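Local coordinates for protein phthiocerol synthesis polyketide synthase type I PpsC (Mycobacterium tuberculosis, PDB 7AHB) that probably selects an acyl-CoA extender unit and transfers it to the acyl carrier protein during mycobacterial phthiocerol chain synthesis, at residues 186-197 with 209-219; 50-58 with 113-124. All coordinates share one frame; numbering follows the deposited sequence.

The two contacts belong to the two different sheets of the acyltransferase domain and hold no element in common; their centres lie about 30 Å apart. Interaction 2 is buried near the middle of the chain and joins the central strand of the parallel sheet, with the loop that follows it, to helix 106-126. Interaction 1 is partly buried and peripheral. It packs both helices of the antiparallel subdomain around the loop that leads to an outermost strand. Their chemistry follows their place: interaction 1 combines apolar branches, strand pairing and a tyrosine-carboxylate bond at its outer rim, whereas interaction 2 chains a tyrosine hydroxyl to a threonine hydroxyl and a helix carbonyl, sets an amide against a loop carbonyl and packs aromatic rings at the far end.

Interaction 1: residues 186-197 with 209-219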
loop_
_atom_site.group_PDB
_atom_site.type_symbol
_atom_site.label_atom_id
_atom_site.label_comp_id
_atom_site.label_asym_id
_atom_site.label_seq_id
_atom_site.Cartn_x
_atom_site.Cartn_y
_atom_site.Cartn_z
ATOM N N THR A 186 14.887 -16.882 1.044
ATOM C CA THR A 186 14.930 -15.871 2.094
ATOM C C THR A 186 14.847 -16.530 3.469
ATOM O O THR A 186 15.588 -16.172 4.390
ATOM C CB THR A 186 13.785 -14.863 1.905
ATOM O OG1 THR A 186 13.948 -14.144 0.672
ATOM C CG2 THR A 186 13.732 -13.904 3.062
ATOM N N GLU A 187 13.931 -17.485 3.648
ATOM C CA GLU A 187 13.855 -18.181 4.931
ATOM C C GLU A 187 15.168 -18.889 5.246
ATOM O O GLU A 187 15.569 -18.985 6.411
ATOM C CB GLU A 187 12.686 -19.167 4.921
ATOM C CG GLU A 187 11.325 -18.461 4.837
ATOM C CD GLU A 187 10.175 -19.410 4.589
ATOM O OE1 GLU A 187 9.037 -19.048 4.967
ATOM O OE2 GLU A 187 10.399 -20.498 4.002
ATOM N N ALA A 188 15.855 -19.387 4.226
ATOM C CA ALA A 188 17.160 -19.993 4.457
ATOM C C ALA A 188 18.157 -18.940 4.937
ATOM O O ALA A 188 18.858 -19.137 5.935
ATOM C CB ALA A 188 17.663 -20.664 3.182
ATOM N N LEU A 189 18.204 -17.801 4.248
ATOM C CA LEU A 189 19.120 -16.717 4.610
ATOM C C LEU A 189 18.959 -16.291 6.059
ATOM O O LEU A 189 19.946 -16.048 6.751
ATOM C CB LEU A 189 18.870 -15.529 3.690
ATOM C CG LEU A 189 19.670 -14.240 3.919
ATOM C CD1 LEU A 189 21.047 -14.409 3.361
ATOM C CD2 LEU A 189 18.943 -13.055 3.265
ATOM N N ILE A 190 17.724 -16.207 6.548
ATOM C CA ILE A 190 17.473 -15.659 7.877
ATOM C C ILE A 190 17.240 -16.739 8.936
ATOM O O ILE A 190 16.816 -16.425 10.047
ATOM C CB ILE A 190 16.298 -14.673 7.839
ATOM C CG1 ILE A 190 14.996 -15.400 7.519
ATOM C CG2 ILE A 190 16.538 -13.591 6.791
ATOM C CD1 ILE A 190 13.787 -14.455 7.398
ATOM N N ALA A 191 17.540 -18.001 8.631
ATOM C CA ALA A 191 17.295 -19.060 9.605
ATOM C C ALA A 191 18.014 -18.799 10.928
ATOM O O ALA A 191 17.455 -19.042 12.002
ATOM C CB ALA A 191 17.725 -20.407 9.022
ATOM N N ASP A 192 19.250 -18.315 10.879
ATOM C CA ASP A 192 20.022 -18.046 12.081
ATOM C C ASP A 192 19.845 -16.625 12.599
ATOM O O ASP A 192 20.676 -16.168 13.387
ATOM C CB ASP A 192 21.511 -18.308 11.823
ATOM C CG ASP A 192 22.321 -18.410 13.108
ATOM O OD1 ASP A 192 21.878 -19.122 14.035
ATOM O OD2 ASP A 192 23.410 -17.784 13.193
ATOM N N TYR A 193 18.782 -15.926 12.187
ATOM C CA TYR A 193 18.516 -14.539 12.575
ATOM C C TYR A 193 17.134 -14.477 13.214
ATOM O O TYR A 193 16.160 -14.053 12.574
ATOM C CB TYR A 193 18.597 -13.595 11.372
ATOM C CG TYR A 193 20.004 -13.452 10.833
ATOM C CD1 TYR A 193 20.529 -14.383 9.961
ATOM C CD2 TYR A 193 20.797 -12.369 11.190
ATOM C CE1 TYR A 193 21.828 -14.257 9.483
ATOM C CE2 TYR A 193 22.103 -12.241 10.718
ATOM C CZ TYR A 193 22.597 -13.186 9.854
ATOM O OH TYR A 193 23.890 -13.078 9.360
ATOM N N PRO A 194 17.017 -14.884 14.477
ATOM C CA PRO A 194 15.694 -14.939 15.115
ATOM C C PRO A 194 14.971 -13.604 15.187
ATOM O O PRO A 194 13.740 -13.598 15.284
ATOM C CB PRO A 194 16.008 -15.478 16.520
ATOM C CG PRO A 194 17.457 -15.196 16.729
ATOM C CD PRO A 194 18.088 -15.348 15.372
ATOM N N GLU A 195 15.681 -12.478 15.154
ATOM C CA GLU A 195 15.061 -11.164 15.225
ATOM C C GLU A 195 14.612 -10.646 13.866
ATOM O O GLU A 195 13.893 -9.645 13.810
ATOM C CB GLU A 195 16.038 -10.157 15.859
ATOM C CG GLU A 195 16.426 -10.526 17.296
ATOM C CD GLU A 195 17.426 -9.581 17.906
ATOM O OE1 GLU A 195 17.342 -8.371 17.660
ATOM O OE2 GLU A 195 18.319 -10.054 18.633
ATOM N N VAL A 196 15.001 -11.300 12.780
ATOM C CA VAL A 196 14.640 -10.883 11.426
ATOM C C VAL A 196 13.546 -11.798 10.916
ATOM O O VAL A 196 13.620 -13.021 11.117
ATOM C CB VAL A 196 15.860 -10.927 10.490
ATOM C CG1 VAL A 196 15.454 -10.607 9.071
ATOM C CG2 VAL A 196 16.934 -9.938 11.008
ATOM N N SER A 197 12.537 -11.207 10.243
ATOM C CA SER A 197 11.407 -11.957 9.708
ATOM C C SER A 197 11.292 -11.811 8.192
ATOM O O SER A 197 11.796 -10.857 7.597
ATOM C CB SER A 197 10.082 -11.480 10.346
ATOM O OG SER A 197 9.833 -10.129 9.982
ATOM N N ILE A 209 12.564 -8.552 3.876
ATOM C CA ILE A 209 12.857 -8.937 5.244
ATOM C C ILE A 209 12.723 -7.709 6.137
ATOM O O ILE A 209 12.861 -6.551 5.707
ATOM C CB ILE A 209 14.255 -9.572 5.383
ATOM C CG1 ILE A 209 15.338 -8.618 4.873
ATOM C CG2 ILE A 209 14.301 -10.903 4.665
ATOM C CD1 ILE A 209 16.802 -9.121 5.170
ATOM N N SER A 210 12.475 -7.968 7.409
ATOM C CA SER A 210 12.188 -6.898 8.344
ATOM C C SER A 210 12.872 -7.206 9.661
ATOM O O SER A 210 12.903 -8.360 10.081
ATOM C CB SER A 210 10.658 -6.733 8.547
ATOM O OG SER A 210 10.414 -5.739 9.507
ATOM N N GLY A 211 13.422 -6.176 10.308
ATOM C CA GLY A 211 14.039 -6.368 11.592
ATOM C C GLY A 211 14.982 -5.236 11.971
ATOM O O GLY A 211 14.993 -4.161 11.365
ATOM N N PRO A 212 15.776 -5.460 13.003
ATOM C CA PRO A 212 16.698 -4.396 13.494
ATOM C C PRO A 212 17.653 -3.938 12.404
ATOM O O PRO A 212 18.167 -4.759 11.628
ATOM C CB PRO A 212 17.446 -5.077 14.643
ATOM C CG PRO A 212 16.554 -6.218 15.084
ATOM C CD PRO A 212 15.813 -6.679 13.829
ATOM N N PRO A 213 17.943 -2.630 12.334
ATOM C CA PRO A 213 18.651 -2.115 11.146
ATOM C C PRO A 213 20.057 -2.650 10.979
ATOM O O PRO A 213 20.495 -2.829 9.839
ATOM C CB PRO A 213 18.643 -0.592 11.356
ATOM C CG PRO A 213 18.379 -0.403 12.832
ATOM C CD PRO A 213 17.462 -1.546 13.211
ATOM N N LEU A 214 20.789 -2.880 12.074
ATOM C CA LEU A 214 22.130 -3.442 11.949
ATOM C C LEU A 214 22.086 -4.823 11.310
ATOM O O LEU A 214 22.983 -5.196 10.543
ATOM C CB LEU A 214 22.805 -3.531 13.319
ATOM C CG LEU A 214 23.265 -2.212 13.954
ATOM C CD1 LEU A 214 24.010 -2.431 15.279
ATOM C CD2 LEU A 214 24.151 -1.428 12.979
ATOM N N LEU A 215 21.053 -5.606 11.634
ATOM C CA LEU A 215 20.941 -6.965 11.111
ATOM C C LEU A 215 20.436 -6.972 9.675
ATOM O O LEU A 215 20.861 -7.807 8.873
ATOM C CB LEU A 215 20.033 -7.792 12.014
ATOM C CG LEU A 215 20.517 -7.929 13.455
ATOM C CD1 LEU A 215 19.493 -8.581 14.309
ATOM C CD2 LEU A 215 21.847 -8.737 13.516
ATOM N N ILE A 216 19.519 -6.069 9.337
ATOM C CA ILE A 216 19.125 -5.909 7.944
ATOM C C ILE A 216 20.321 -5.492 7.100
ATOM O O ILE A 216 20.526 -6.015 6.000
ATOM C CB ILE A 216 17.956 -4.909 7.829
ATOM C CG1 ILE A 216 16.739 -5.436 8.572
ATOM C CG2 ILE A 216 17.630 -4.613 6.380
ATOM C CD1 ILE A 216 16.278 -6.821 8.170
ATOM N N ASP A 217 21.137 -4.554 7.599
ATOM C CA ASP A 217 22.327 -4.167 6.853
ATOM C C ASP A 217 23.265 -5.350 6.675
ATOM O O ASP A 217 23.878 -5.511 5.611
ATOM C CB ASP A 217 23.051 -3.020 7.563
ATOM C CG ASP A 217 22.340 -1.692 7.396
ATOM O OD1 ASP A 217 21.356 -1.639 6.636
ATOM O OD2 ASP A 217 22.754 -0.713 8.040
ATOM N N GLU A 218 23.433 -6.160 7.718
ATOM C CA GLU A 218 24.283 -7.345 7.595
ATOM C C GLU A 218 23.749 -8.304 6.532
ATOM O O GLU A 218 24.517 -8.909 5.773
ATOM C CB GLU A 218 24.395 -8.038 8.957
ATOM C CG GLU A 218 24.908 -9.442 8.933
ATOM C CD GLU A 218 25.148 -9.994 10.324
ATOM O OE1 GLU A 218 25.125 -9.191 11.274
ATOM O OE2 GLU A 218 25.395 -11.228 10.466
ATOM N N LEU A 219 22.433 -8.450 6.455
ATOM C CA LEU A 219 21.852 -9.379 5.496
ATOM C C LEU A 219 21.872 -8.805 4.086
ATOM O O LEU A 219 22.040 -9.557 3.121
ATOM C CB LEU A 219 20.420 -9.725 5.926
ATOM C CG LEU A 219 20.376 -10.529 7.225
ATOM C CD1 LEU A 219 18.983 -10.652 7.782
ATOM C CD2 LEU A 219 20.958 -11.944 6.957
#
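Leu219 lays one methyl, CD2, over a face of the Tyr193 ring, 3.7 Å from the ring centroid, in a CH-pi contact. CE1 is the ring atom nearest to that methyl, and the two side chains run past each other in opposite directions. At the far end of the ring, Tyr193 OH donates a short 2.6 Å hydrogen bond to Glu218 OE2. The hydroxyl comes from above the carboxylate, 39° out of its plane, and ring and carboxylate stand nearly perpendicular, 81° apart. Glu218, extended from helix 213-225, thus fixes the hydroxyl end while Leu219 covers the ring from the same helix. The other methyl of Leu219, CD1, turns inward to Val196 CG1 at 3.8 Å and to Ile190 CG2. Val196 splits its branches: CG1, anti to the backbone N (chi1 175°), faces Ile209, Ile216 and Leu219, while CG2 lies against Leu215 CB at 3.9 Å. Further in, Thr186 CG2 presses on Ile209 CG2 at 3.4 Å, tighter than usual for two methyls. Toward solvent, Glu195 crosses Pro212 at about a right angle, its OE1 3.4 Å from Pro212 CG. Beside this apolar cluster the backbones pair as antiparallel strands: Ser197 N donates to Ser210 O (2.9 Å), and Ser210 N returns a bond to Ser197 O (3.0 Å). The serine hydroxyls of this hydrogen-bonded pair bind instead to backbone carbonyls of the 238-242 region, Ser197 OG to His240 O and Ser210 OG to Pro239 O. With strand order 197-201, 207-211, 175-179, 230-232 and two helices packed on the sheet, the arrangement is that of the beta-alpha-beta-beta-alpha-beta, ferredoxin-like small subdomain of acyltransferases.

Interaction 2: residues 50-58 with 113-124; sequences VFVYSGRGS and LIGMQLALTALW
A helix flanking the parallel sheet, 106-126, runs almost antiparallel to the central strand 49-53, their segment axes at 162° and 10.5 Å apart at closest. Tyr53 reaches across from the strand and donates its OH to Thr121 OG1 at 2.6 Å, the threonine oxygen lying in the plane of the ring at its edge. Thr121 OG1, beside its own backbone N (chi1 -60°), in turn donates a hydrogen bond to Gln117 O at 2.8 Å. That carbonyl also takes the helical bond from Thr121 N, on the opposite face of its plane. One turn earlier in the helix, Gln117 lays CB along the same ring edge and sends NE2 to Ser54 O, a weak, bent hydrogen bond of 2.7 Å. Water 1 sits 2.6 Å from Gln117 OE1. Leu113 CD2 fills in under the loop, 3.5 Å from Arg56 O. At the other end Phe51 CZ meets Trp124 CB at 3.9 Å, the two rings set obliquely, while Trp124 NE1 bonds to Thr345. The Arg56 side chain turns away to Ser138, in what is probably the nucleophile elbow. Helix 106-126 leads on to the neighbouring strand 133-136, completing a beta-alpha-beta crossover of the alpha/beta-hydrolase-like acyltransferase core.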
loop_
_atom_site.group_PDB
_atom_site.type_symbol
_atom_site.label_atom_id
_atom_site.label_comp_id
_atom_site.label_asym_id
_atom_site.label_seq_id
_atom_site.Cartn_x
_atom_site.Cartn_y
_atom_site.Cartn_z
ATOM N N VAL A 50 -8.187 -4.094 -11.028
ATOM C CA VAL A 50 -7.807 -4.199 -9.626
ATOM C C VAL A 50 -7.065 -2.931 -9.235
ATOM O O VAL A 50 -6.124 -2.532 -9.924
ATOM C CB VAL A 50 -6.918 -5.430 -9.391
ATOM C CG1 VAL A 50 -6.495 -5.518 -7.938
ATOM C CG2 VAL A 50 -7.674 -6.735 -9.806
ATOM N N PHE A 51 -7.496 -2.295 -8.152
ATOM C CA PHE A 51 -6.747 -1.186 -7.564
ATOM C C PHE A 51 -5.851 -1.732 -6.462
ATOM O O PHE A 51 -6.339 -2.419 -5.560
ATOM C CB PHE A 51 -7.663 -0.137 -6.947
ATOM C CG PHE A 51 -8.212 0.873 -7.921
ATOM C CD1 PHE A 51 -8.304 0.595 -9.273
ATOM C CD2 PHE A 51 -8.666 2.101 -7.464
ATOM C CE1 PHE A 51 -8.838 1.522 -10.150
ATOM C CE2 PHE A 51 -9.188 3.035 -8.342
ATOM C CZ PHE A 51 -9.267 2.746 -9.682
ATOM N N VAL A 52 -4.561 -1.387 -6.508
ATOM C CA VAL A 52 -3.565 -1.884 -5.557
ATOM C C VAL A 52 -3.076 -0.718 -4.703
ATOM O O VAL A 52 -2.531 0.263 -5.233
ATOM C CB VAL A 52 -2.389 -2.554 -6.279
ATOM C CG1 VAL A 52 -1.297 -2.918 -5.289
ATOM C CG2 VAL A 52 -2.873 -3.785 -7.077
ATOM N N TYR A 53 -3.214 -0.849 -3.379
ATOM C CA TYR A 53 -2.850 0.210 -2.438
ATOM C C TYR A 53 -1.550 -0.187 -1.749
ATOM O O TYR A 53 -1.501 -1.183 -1.016
ATOM C CB TYR A 53 -3.983 0.455 -1.446
ATOM C CG TYR A 53 -5.195 1.026 -2.148
ATOM C CD1 TYR A 53 -6.134 0.194 -2.738
ATOM C CD2 TYR A 53 -5.353 2.384 -2.286
ATOM C CE1 TYR A 53 -7.230 0.703 -3.394
ATOM C CE2 TYR A 53 -6.443 2.913 -2.956
ATOM C CZ TYR A 53 -7.376 2.063 -3.508
ATOM O OH TYR A 53 -8.456 2.579 -4.181
ATOM N N SER A 54 -0.492 0.578 -2.020
ATOM C CA SER A 54 0.820 0.297 -1.480
ATOM C C SER A 54 0.894 0.726 -0.023
ATOM O O SER A 54 0.162 1.609 0.434
ATOM C CB SER A 54 1.892 1.021 -2.285
ATOM O OG SER A 54 3.153 0.827 -1.694
ATOM N N GLY A 55 1.804 0.102 0.698
ATOM C CA GLY A 55 2.028 0.409 2.089
ATOM C C GLY A 55 3.154 1.376 2.353
ATOM O O GLY A 55 3.401 1.741 3.509
ATOM N N ARG A 56 3.856 1.813 1.319
ATOM C CA ARG A 56 5.005 2.689 1.493
ATOM C C ARG A 56 4.631 4.130 1.174
ATOM O O ARG A 56 3.962 4.410 0.172
ATOM C CB ARG A 56 6.171 2.261 0.596
ATOM C CG ARG A 56 6.931 0.989 1.005
ATOM C CD ARG A 56 7.529 1.063 2.430
ATOM N NE ARG A 56 6.606 0.439 3.400
ATOM C CZ ARG A 56 6.290 -0.871 3.429
ATOM N NH1 ARG A 56 6.843 -1.707 2.545
ATOM N NH2 ARG A 56 5.419 -1.354 4.342
ATOM N N GLY A 57 5.086 5.051 2.022
ATOM C CA GLY A 57 4.979 6.466 1.709
ATOM C C GLY A 57 6.042 6.842 0.697
ATOM O O GLY A 57 7.211 6.471 0.844
ATOM N N SER A 58 5.635 7.573 -0.347
ATOM C CA SER A 58 6.536 7.882 -1.452
ATOM C C SER A 58 6.404 9.344 -1.844
ATOM O O SER A 58 6.426 9.696 -3.029
ATOM C CB SER A 58 6.264 6.980 -2.655
ATOM O OG SER A 58 5.908 5.672 -2.230
ATOM N N LEU A 113 -0.257 9.461 3.464
ATOM C CA LEU A 113 -0.362 8.461 2.411
ATOM C C LEU A 113 -1.809 8.028 2.191
ATOM O O LEU A 113 -2.288 7.955 1.055
ATOM C CB LEU A 113 0.502 7.259 2.767
ATOM C CG LEU A 113 0.371 6.045 1.857
ATOM C CD1 LEU A 113 0.729 6.430 0.413
ATOM C CD2 LEU A 113 1.227 4.856 2.356
ATOM N N ILE A 114 -2.539 7.763 3.265
ATOM C CA ILE A 114 -3.905 7.290 3.053
ATOM C C ILE A 114 -4.763 8.403 2.463
ATOM O O ILE A 114 -5.662 8.148 1.654
ATOM C CB ILE A 114 -4.509 6.713 4.347
ATOM C CG1 ILE A 114 -5.926 6.165 4.066
ATOM C CG2 ILE A 114 -4.537 7.738 5.445
ATOM C CD1 ILE A 114 -6.449 5.201 5.096
ATOM N N GLY A 115 -4.515 9.649 2.851
ATOM C CA GLY A 115 -5.246 10.746 2.234
ATOM C C GLY A 115 -5.004 10.834 0.741
ATOM O O GLY A 115 -5.932 11.073 -0.049
ATOM N N MET A 116 -3.741 10.707 0.343
ATOM C CA MET A 116 -3.413 10.706 -1.072
ATOM C C MET A 116 -4.068 9.530 -1.778
ATOM O O MET A 116 -4.519 9.669 -2.919
ATOM C CB MET A 116 -1.889 10.660 -1.283
ATOM C CG MET A 116 -1.162 11.998 -1.049
ATOM S SD MET A 116 -1.622 13.283 -2.239
ATOM C CE MET A 116 -1.161 12.588 -3.800
ATOM N N GLN A 117 -4.078 8.357 -1.136
ATOM C CA GLN A 117 -4.648 7.153 -1.759
ATOM C C GLN A 117 -6.147 7.313 -2.016
ATOM O O GLN A 117 -6.652 6.978 -3.098
ATOM C CB GLN A 117 -4.401 5.930 -0.876
ATOM C CG GLN A 117 -2.948 5.411 -0.941
ATOM C CD GLN A 117 -2.646 4.417 0.134
ATOM O OE1 GLN A 117 -3.201 4.475 1.230
ATOM N NE2 GLN A 117 -1.724 3.511 -0.157
ATOM N N LEU A 118 -6.877 7.794 -1.019
ATOM C CA LEU A 118 -8.313 8.007 -1.204
ATOM C C LEU A 118 -8.597 9.121 -2.207
ATOM O O LEU A 118 -9.495 8.992 -3.043
ATOM C CB LEU A 118 -8.959 8.318 0.137
ATOM C CG LEU A 118 -8.780 7.240 1.176
ATOM C CD1 LEU A 118 -9.286 7.694 2.512
ATOM C CD2 LEU A 118 -9.491 5.943 0.730
ATOM N N ALA A 119 -7.831 10.220 -2.163
ATOM C CA ALA A 119 -8.054 11.298 -3.126
ATOM C C ALA A 119 -7.711 10.849 -4.546
ATOM O O ALA A 119 -8.370 11.242 -5.514
ATOM C CB ALA A 119 -7.240 12.555 -2.744
ATOM N N LEU A 120 -6.666 10.036 -4.701
ATOM C CA LEU A 120 -6.322 9.562 -6.037
ATOM C C LEU A 120 -7.365 8.570 -6.555
ATOM O O LEU A 120 -7.588 8.480 -7.763
ATOM C CB LEU A 120 -4.923 8.912 -6.037
ATOM C CG LEU A 120 -3.745 9.896 -5.918
ATOM C CD1 LEU A 120 -2.433 9.126 -5.675
ATOM C CD2 LEU A 120 -3.634 10.746 -7.184
ATOM N N THR A 121 -7.954 7.776 -5.660
ATOM C CA THR A 121 -9.066 6.914 -6.048
ATOM C C THR A 121 -10.234 7.743 -6.561
ATOM O O THR A 121 -10.875 7.367 -7.546
ATOM C CB THR A 121 -9.495 6.050 -4.869
ATOM O OG1 THR A 121 -8.404 5.210 -4.412
ATOM C CG2 THR A 121 -10.663 5.110 -5.275
ATOM N N ALA A 122 -10.465 8.913 -5.949
ATOM C CA ALA A 122 -11.502 9.832 -6.417
ATOM C C ALA A 122 -11.169 10.365 -7.796
ATOM O O ALA A 122 -12.060 10.543 -8.642
ATOM C CB ALA A 122 -11.656 10.985 -5.432
ATOM N N LEU A 123 -9.883 10.607 -8.046
ATOM C CA LEU A 123 -9.457 11.132 -9.332
ATOM C C LEU A 123 -9.754 10.139 -10.442
ATOM O O LEU A 123 -10.349 10.497 -11.466
ATOM C CB LEU A 123 -7.968 11.467 -9.288
ATOM C CG LEU A 123 -7.345 11.988 -10.577
ATOM C CD1 LEU A 123 -8.098 13.227 -11.047
ATOM C CD2 LEU A 123 -5.873 12.291 -10.389
ATOM N N TRP A 124 -9.317 8.886 -10.266
ATOM C CA TRP A 124 -9.627 7.855 -11.255
ATOM C C TRP A 124 -11.139 7.719 -11.462
ATOM O O TRP A 124 -11.611 7.556 -12.599
ATOM C CB TRP A 124 -9.057 6.508 -10.820
ATOM C CG TRP A 124 -7.600 6.278 -11.058
ATOM C CD1 TRP A 124 -6.622 6.181 -10.106
ATOM C CD2 TRP A 124 -6.952 6.067 -12.319
ATOM N NE1 TRP A 124 -5.422 5.934 -10.695
ATOM C CE2 TRP A 124 -5.590 5.850 -12.051
ATOM C CE3 TRP A 124 -7.393 6.026 -13.638
ATOM C CZ2 TRP A 124 -4.659 5.590 -13.058
ATOM C CZ3 TRP A 124 -6.464 5.797 -14.642
ATOM C CH2 TRP A 124 -5.114 5.572 -14.345
HETATM O O HOH W 1 -1.503 3.411 2.823
#